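Local coordinates for protein tapirin (Caldicellulosiruptor hydrothermalis, PDB 6N2C) that probably binds cellulose through this zinc-containing beta-helical C-terminal domain, consistent with a role in attaching the thermophilic bacterium to plant biomass, at residues 254-268 / 275-289. Residues are numbered along the deposited sequence; the frame is centred on the assembly and turned at random.
Sequences YTKNGITFNGNNNRL and FSDGTISLSGKDEIV
F261 reaches inward from one coil of the beta-helix onto I288 of the next, its CZ 3.7 Å from I288 CG1. Residues 254-268 and 275-289 are successive turns, joined by three short parallel ladders; between the second and third the pairing slips by one residue. The tight side is the interior. There I259 and I280 stack in register, I259 CB to I280 CG1 4.1 Å, and L282 sets CG over one face of the F261 ring, off toward its rim, while F241 of the preceding coil stacks with that phenylalanine.

Where the chain turns, D286 ties the two coils together. CG lies beside its backbone N (chi1 -70°), and the D286 and F261 side chains run past one another head to tail. OD1 takes both N266 N and N266 ND2, each at 2.8 Å; the backbone N-H comes nearly along the C-O axis, the side-chain amide on the syn side, 31° out of the carboxylate plane. OD2 accepts from S283 N and S283 OG. Four bonds thus hold this buried carboxylate in place and would favour its charged form.

The outside is looser and wetter. Water 1 links N257 O to T279 N, and water 3 joins F261 O to S281 OG. R267, extended from CG to NE, meets E287 OE1 through NE at 3.3 Å, a weak hydrogen bond within a salt bridge; water 5 ties R267 NH2 to E287 OE2, and E269 pairs with NH1. At the other end K457 of helix 451-457 pairs with D277 OD1, whereas OD2 lies at the edge of the Y254 ring and accepts a very short 2.5 Å bond from Y254 OH.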
loop_
_atom_site.group_PDB
_atom_site.type_symbol
_atom_site.label_atom_id
_atom_site.label_comp_id
_atom_site.label_asym_id
_atom_site.label_seq_id
_atom_site.Cartn_x
_atom_site.Cartn_y
_atom_site.Cartn_z
ATOM N N TYR A 254 -0.683 -4.818 2.404
ATOM C CA TYR A 254 -1.967 -5.215 1.892
ATOM C C TYR A 254 -3.071 -4.465 2.627
ATOM O O TYR A 254 -3.034 -4.407 3.822
ATOM C CB TYR A 254 -2.259 -6.753 2.110
ATOM C CG TYR A 254 -3.732 -7.071 1.805
ATOM C CD1 TYR A 254 -4.156 -7.307 0.469
ATOM C CD2 TYR A 254 -4.738 -7.126 2.797
ATOM C CE1 TYR A 254 -5.481 -7.499 0.165
ATOM C CE2 TYR A 254 -6.059 -7.352 2.481
ATOM C CZ TYR A 254 -6.434 -7.565 1.202
ATOM O OH TYR A 254 -7.722 -7.806 0.913
ATOM N N THR A 255 -4.104 -3.948 1.913
ATOM C CA THR A 255 -5.331 -3.457 2.552
ATOM C C THR A 255 -6.507 -3.924 1.757
ATOM O O THR A 255 -6.418 -4.032 0.543
ATOM C CB THR A 255 -5.380 -1.933 2.713
ATOM O OG1 THR A 255 -5.795 -1.302 1.492
ATOM C CG2 THR A 255 -4.130 -1.368 3.239
ATOM N N LYS A 256 -7.605 -4.232 2.440
ATOM C CA LYS A 256 -8.818 -4.543 1.688
ATOM C C LYS A 256 -9.469 -3.277 1.060
ATOM O O LYS A 256 -9.970 -3.278 -0.097
ATOM C CB LYS A 256 -9.814 -5.213 2.607
ATOM C CG LYS A 256 -10.985 -5.796 1.864
ATOM C CD LYS A 256 -12.118 -6.221 2.810
ATOM C CE LYS A 256 -13.402 -6.424 2.006
ATOM N NZ LYS A 256 -14.563 -6.908 2.834
ATOM N N ASN A 257 -9.626 -2.283 1.860
ATOM C CA ASN A 257 -10.526 -1.167 1.508
ATOM C C ASN A 257 -9.858 0.132 1.045
ATOM O O ASN A 257 -10.506 1.140 0.972
ATOM C CB ASN A 257 -11.523 -0.908 2.634
ATOM C CG ASN A 257 -12.499 -2.074 2.786
ATOM O OD1 ASN A 257 -12.739 -2.800 1.826
ATOM N ND2 ASN A 257 -12.962 -2.294 3.957
ATOM N N GLY A 258 -8.581 0.071 0.731
ATOM C CA GLY A 258 -7.926 1.195 0.178
ATOM C C GLY A 258 -6.761 1.766 0.962
ATOM O O GLY A 258 -6.403 1.325 2.045
ATOM N N ILE A 259 -6.105 2.733 0.318
ATOM C CA ILE A 259 -5.047 3.485 0.987
ATOM C C ILE A 259 -5.324 4.958 0.679
ATOM O O ILE A 259 -5.285 5.358 -0.494
ATOM C CB ILE A 259 -3.666 3.102 0.507
ATOM C CG1 ILE A 259 -3.456 1.523 0.605
ATOM C CG2 ILE A 259 -2.602 3.900 1.230
ATOM C CD1 ILE A 259 -2.084 1.059 0.123
ATOM N N THR A 260 -5.574 5.734 1.723
ATOM C CA THR A 260 -6.088 7.115 1.541
ATOM C C THR A 260 -5.087 8.080 2.112
ATOM O O THR A 260 -4.823 8.031 3.298
ATOM C CB THR A 260 -7.471 7.303 2.121
ATOM O OG1 THR A 260 -8.365 6.265 1.723
ATOM C CG2 THR A 260 -8.027 8.671 1.753
ATOM N N PHE A 261 -4.519 8.919 1.246
ATOM C CA PHE A 261 -3.573 9.946 1.599
ATOM C C PHE A 261 -4.377 11.187 1.972
ATOM O O PHE A 261 -5.351 11.516 1.288
ATOM C CB PHE A 261 -2.641 10.233 0.446
ATOM C CG PHE A 261 -1.629 9.168 0.172
ATOM C CD1 PHE A 261 -1.953 8.007 -0.532
ATOM C CD2 PHE A 261 -0.335 9.275 0.666
ATOM C CE1 PHE A 261 -0.978 7.006 -0.728
ATOM C CE2 PHE A 261 0.648 8.295 0.458
ATOM C CZ PHE A 261 0.308 7.152 -0.253
ATOM N N ASN A 262 -3.994 11.830 3.045
ATOM C CA ASN A 262 -4.524 13.139 3.490
ATOM C C ASN A 262 -3.379 13.967 3.968
ATOM O O ASN A 262 -2.430 13.457 4.512
ATOM C CB ASN A 262 -5.457 13.004 4.689
ATOM C CG ASN A 262 -6.645 12.163 4.388
ATOM O OD1 ASN A 262 -7.553 12.608 3.680
ATOM N ND2 ASN A 262 -6.596 10.851 4.798
ATOM N N GLY A 263 -3.510 15.310 3.824
ATOM C CA GLY A 263 -2.681 16.234 4.560
ATOM C C GLY A 263 -1.403 16.638 3.831
ATOM O O GLY A 263 -0.642 17.521 4.263
ATOM N N ASN A 264 -1.158 15.991 2.684
ATOM C CA ASN A 264 -0.048 16.178 1.868
ATOM C C ASN A 264 1.289 15.756 2.499
ATOM O O ASN A 264 1.385 15.487 3.710
ATOM C CB ASN A 264 0.094 17.672 1.401
ATOM C CG ASN A 264 -1.054 18.158 0.464
ATOM O OD1 ASN A 264 -2.061 17.479 0.142
ATOM N ND2 ASN A 264 -0.850 19.307 -0.001
ATOM N N ASN A 265 2.308 15.785 1.674
ATOM C CA ASN A 265 3.690 15.558 2.043
ATOM C C ASN A 265 3.963 14.108 2.622
ATOM O O ASN A 265 4.928 13.937 3.319
ATOM C CB ASN A 265 4.162 16.571 3.048
ATOM C CG ASN A 265 4.191 17.983 2.460
ATOM O OD1 ASN A 265 4.878 18.187 1.496
ATOM N ND2 ASN A 265 3.426 18.911 3.041
ATOM N N ASN A 266 3.152 13.145 2.230
ATOM C CA ASN A 266 3.334 11.767 2.717
ATOM C C ASN A 266 4.218 11.044 1.739
ATOM O O ASN A 266 4.255 11.373 0.531
ATOM C CB ASN A 266 2.014 11.103 2.779
ATOM C CG ASN A 266 1.019 11.798 3.703
ATOM O OD1 ASN A 266 1.146 11.742 4.921
ATOM N ND2 ASN A 266 0.014 12.417 3.123
ATOM N N ARG A 267 4.824 9.917 2.220
ATOM C CA ARG A 267 5.649 9.094 1.360
ATOM C C ARG A 267 5.391 7.631 1.759
ATOM O O ARG A 267 5.362 7.337 2.960
ATOM C CB ARG A 267 7.105 9.413 1.575
ATOM C CG ARG A 267 8.032 8.651 0.634
ATOM C CD ARG A 267 9.523 9.123 0.721
ATOM N NE ARG A 267 10.381 8.453 -0.235
ATOM C CZ ARG A 267 11.032 7.283 -0.064
ATOM N NH1 ARG A 267 11.017 6.565 1.083
ATOM N NH2 ARG A 267 11.755 6.803 -1.093
ATOM N N LEU A 268 5.169 6.820 0.761
ATOM C CA LEU A 268 5.023 5.346 0.937
ATOM C C LEU A 268 6.043 4.699 0.053
ATOM O O LEU A 268 5.948 4.782 -1.176
ATOM C CB LEU A 268 3.637 4.925 0.510
ATOM C CG LEU A 268 3.226 3.446 0.639
ATOM C CD1 LEU A 268 3.595 2.941 2.005
ATOM C CD2 LEU A 268 1.758 3.307 0.344
ATOM N N PHE A 275 -0.546 -4.003 -2.347
ATOM C CA PHE A 275 -1.756 -4.611 -2.869
ATOM C C PHE A 275 -2.932 -4.064 -2.119
ATOM O O PHE A 275 -2.976 -4.196 -0.895
ATOM C CB PHE A 275 -1.680 -6.161 -2.674
ATOM C CG PHE A 275 -2.645 -6.931 -3.462
ATOM C CD1 PHE A 275 -4.027 -6.862 -3.187
ATOM C CD2 PHE A 275 -2.222 -7.735 -4.532
ATOM C CE1 PHE A 275 -4.944 -7.584 -3.951
ATOM C CE2 PHE A 275 -3.145 -8.440 -5.250
ATOM C CZ PHE A 275 -4.488 -8.359 -4.995
ATOM N N SER A 276 -3.936 -3.552 -2.837
ATOM C CA SER A 276 -5.181 -3.178 -2.200
ATOM C C SER A 276 -6.340 -3.671 -3.040
ATOM O O SER A 276 -6.283 -3.657 -4.251
ATOM C CB SER A 276 -5.325 -1.673 -1.992
ATOM O OG SER A 276 -6.467 -1.355 -1.218
ATOM N N ASP A 277 -7.392 -4.163 -2.405
ATOM C CA ASP A 277 -8.609 -4.403 -3.121
ATOM C C ASP A 277 -9.421 -3.131 -3.369
ATOM O O ASP A 277 -10.512 -3.242 -4.016
ATOM C CB ASP A 277 -9.470 -5.413 -2.404
ATOM C CG ASP A 277 -8.776 -6.805 -2.306
ATOM O OD1 ASP A 277 -8.212 -7.199 -3.329
ATOM O OD2 ASP A 277 -8.916 -7.490 -1.225
ATOM N N GLY A 278 -8.968 -2.001 -2.881
ATOM C CA GLY A 278 -9.718 -0.712 -2.950
ATOM C C GLY A 278 -8.963 0.353 -3.722
ATOM O O GLY A 278 -8.159 0.100 -4.609
ATOM N N THR A 279 -9.230 1.582 -3.338
ATOM C CA THR A 279 -8.686 2.738 -4.025
ATOM C C THR A 279 -7.495 3.283 -3.271
ATOM O O THR A 279 -7.554 3.419 -2.052
ATOM C CB THR A 279 -9.786 3.797 -4.158
ATOM O OG1 THR A 279 -10.814 3.312 -5.008
ATOM C CG2 THR A 279 -9.304 5.039 -4.763
ATOM N N ILE A 280 -6.439 3.599 -3.999
ATOM C CA ILE A 280 -5.281 4.268 -3.532
ATOM C C ILE A 280 -5.385 5.675 -4.013
ATOM O O ILE A 280 -5.431 5.885 -5.233
ATOM C CB ILE A 280 -3.949 3.616 -4.038
ATOM C CG1 ILE A 280 -3.877 2.156 -3.524
ATOM C CG2 ILE A 280 -2.748 4.473 -3.574
ATOM C CD1 ILE A 280 -2.600 1.461 -4.041
ATOM N N SER A 281 -5.534 6.605 -3.103
ATOM C CA SER A 281 -5.855 8.009 -3.465
ATOM C C SER A 281 -4.892 9.024 -2.913
ATOM O O SER A 281 -4.792 9.138 -1.668
ATOM C CB SER A 281 -7.305 8.295 -3.022
ATOM O OG SER A 281 -7.593 9.700 -3.239
ATOM N N LEU A 282 -4.195 9.785 -3.811
ATOM C CA LEU A 282 -3.211 10.764 -3.384
ATOM C C LEU A 282 -3.876 12.152 -3.067
ATOM O O LEU A 282 -5.004 12.416 -3.551
ATOM C CB LEU A 282 -2.024 10.921 -4.348
ATOM C CG LEU A 282 -1.031 9.735 -4.225
ATOM C CD1 LEU A 282 -1.613 8.409 -4.759
ATOM C CD2 LEU A 282 0.161 10.113 -5.043
ATOM N N SER A 283 -3.261 12.915 -2.213
ATOM C CA SER A 283 -3.776 14.217 -1.732
ATOM C C SER A 283 -3.107 15.454 -2.300
ATOM O O SER A 283 -3.699 16.549 -2.241
ATOM C CB SER A 283 -3.816 14.333 -0.183
ATOM O OG SER A 283 -2.530 14.408 0.407
ATOM N N GLY A 284 -1.876 15.317 -2.772
ATOM C CA GLY A 284 -0.976 16.383 -3.160
ATOM C C GLY A 284 0.351 16.364 -2.438
ATOM O O GLY A 284 0.398 16.002 -1.240
ATOM N N LYS A 285 1.443 16.582 -3.166
ATOM C CA LYS A 285 2.778 16.504 -2.621
ATOM C C LYS A 285 2.973 15.105 -1.907
ATOM O O LYS A 285 3.721 14.992 -0.964
ATOM C CB LYS A 285 3.081 17.609 -1.632
ATOM C CG LYS A 285 3.102 18.980 -2.286
ATOM C CD LYS A 285 4.533 19.254 -2.667
ATOM C CE LYS A 285 5.065 20.278 -1.711
ATOM N NZ LYS A 285 4.874 21.644 -2.260
ATOM N N ASP A 286 2.340 14.090 -2.464
ATOM C CA ASP A 286 2.452 12.725 -1.905
ATOM C C ASP A 286 3.275 11.875 -2.893
ATOM O O ASP A 286 3.161 12.030 -4.128
ATOM C CB ASP A 286 1.085 12.131 -1.691
ATOM C CG ASP A 286 0.326 12.787 -0.578
ATOM O OD1 ASP A 286 0.920 13.076 0.506
ATOM O OD2 ASP A 286 -0.924 12.836 -0.705
ATOM N N GLU A 287 4.060 10.942 -2.324
ATOM C CA GLU A 287 4.890 10.070 -3.143
ATOM C C GLU A 287 4.672 8.627 -2.805
ATOM O O GLU A 287 4.671 8.281 -1.638
ATOM C CB GLU A 287 6.352 10.412 -2.870
ATOM C CG GLU A 287 7.327 9.580 -3.689
ATOM C CD GLU A 287 8.825 9.874 -3.454
ATOM O OE1 GLU A 287 9.208 10.605 -2.514
ATOM O OE2 GLU A 287 9.626 9.424 -4.294
ATOM N N ILE A 288 4.574 7.788 -3.835
ATOM C CA ILE A 288 4.576 6.320 -3.678
ATOM C C ILE A 288 5.773 5.856 -4.482
ATOM O O ILE A 288 5.921 6.208 -5.661
ATOM C CB ILE A 288 3.323 5.730 -4.222
ATOM C CG1 ILE A 288 2.142 6.167 -3.341
ATOM C CG2 ILE A 288 3.414 4.190 -4.157
ATOM C CD1 ILE A 288 0.879 5.511 -3.695
ATOM N N VAL A 289 6.648 5.068 -3.886
ATOM C CA VAL A 289 7.662 4.363 -4.689
ATOM C C VAL A 289 7.372 2.850 -4.574
ATOM O O VAL A 289 7.391 2.339 -3.466
ATOM C CB VAL A 289 9.064 4.579 -4.067
ATOM C CG1 VAL A 289 10.144 3.876 -4.930
ATOM C CG2 VAL A 289 9.411 6.054 -3.944
HETATM O O HOH W 1 -11.459 1.917 -1.594
HETATM O O HOH W 2 -8.580 5.842 -0.897
HETATM O O HOH W 3 -7.112 11.276 -0.960
HETATM O O HOH W 4 6.058 13.465 -0.177
HETATM O O HOH W 5 11.967 8.739 -3.220
#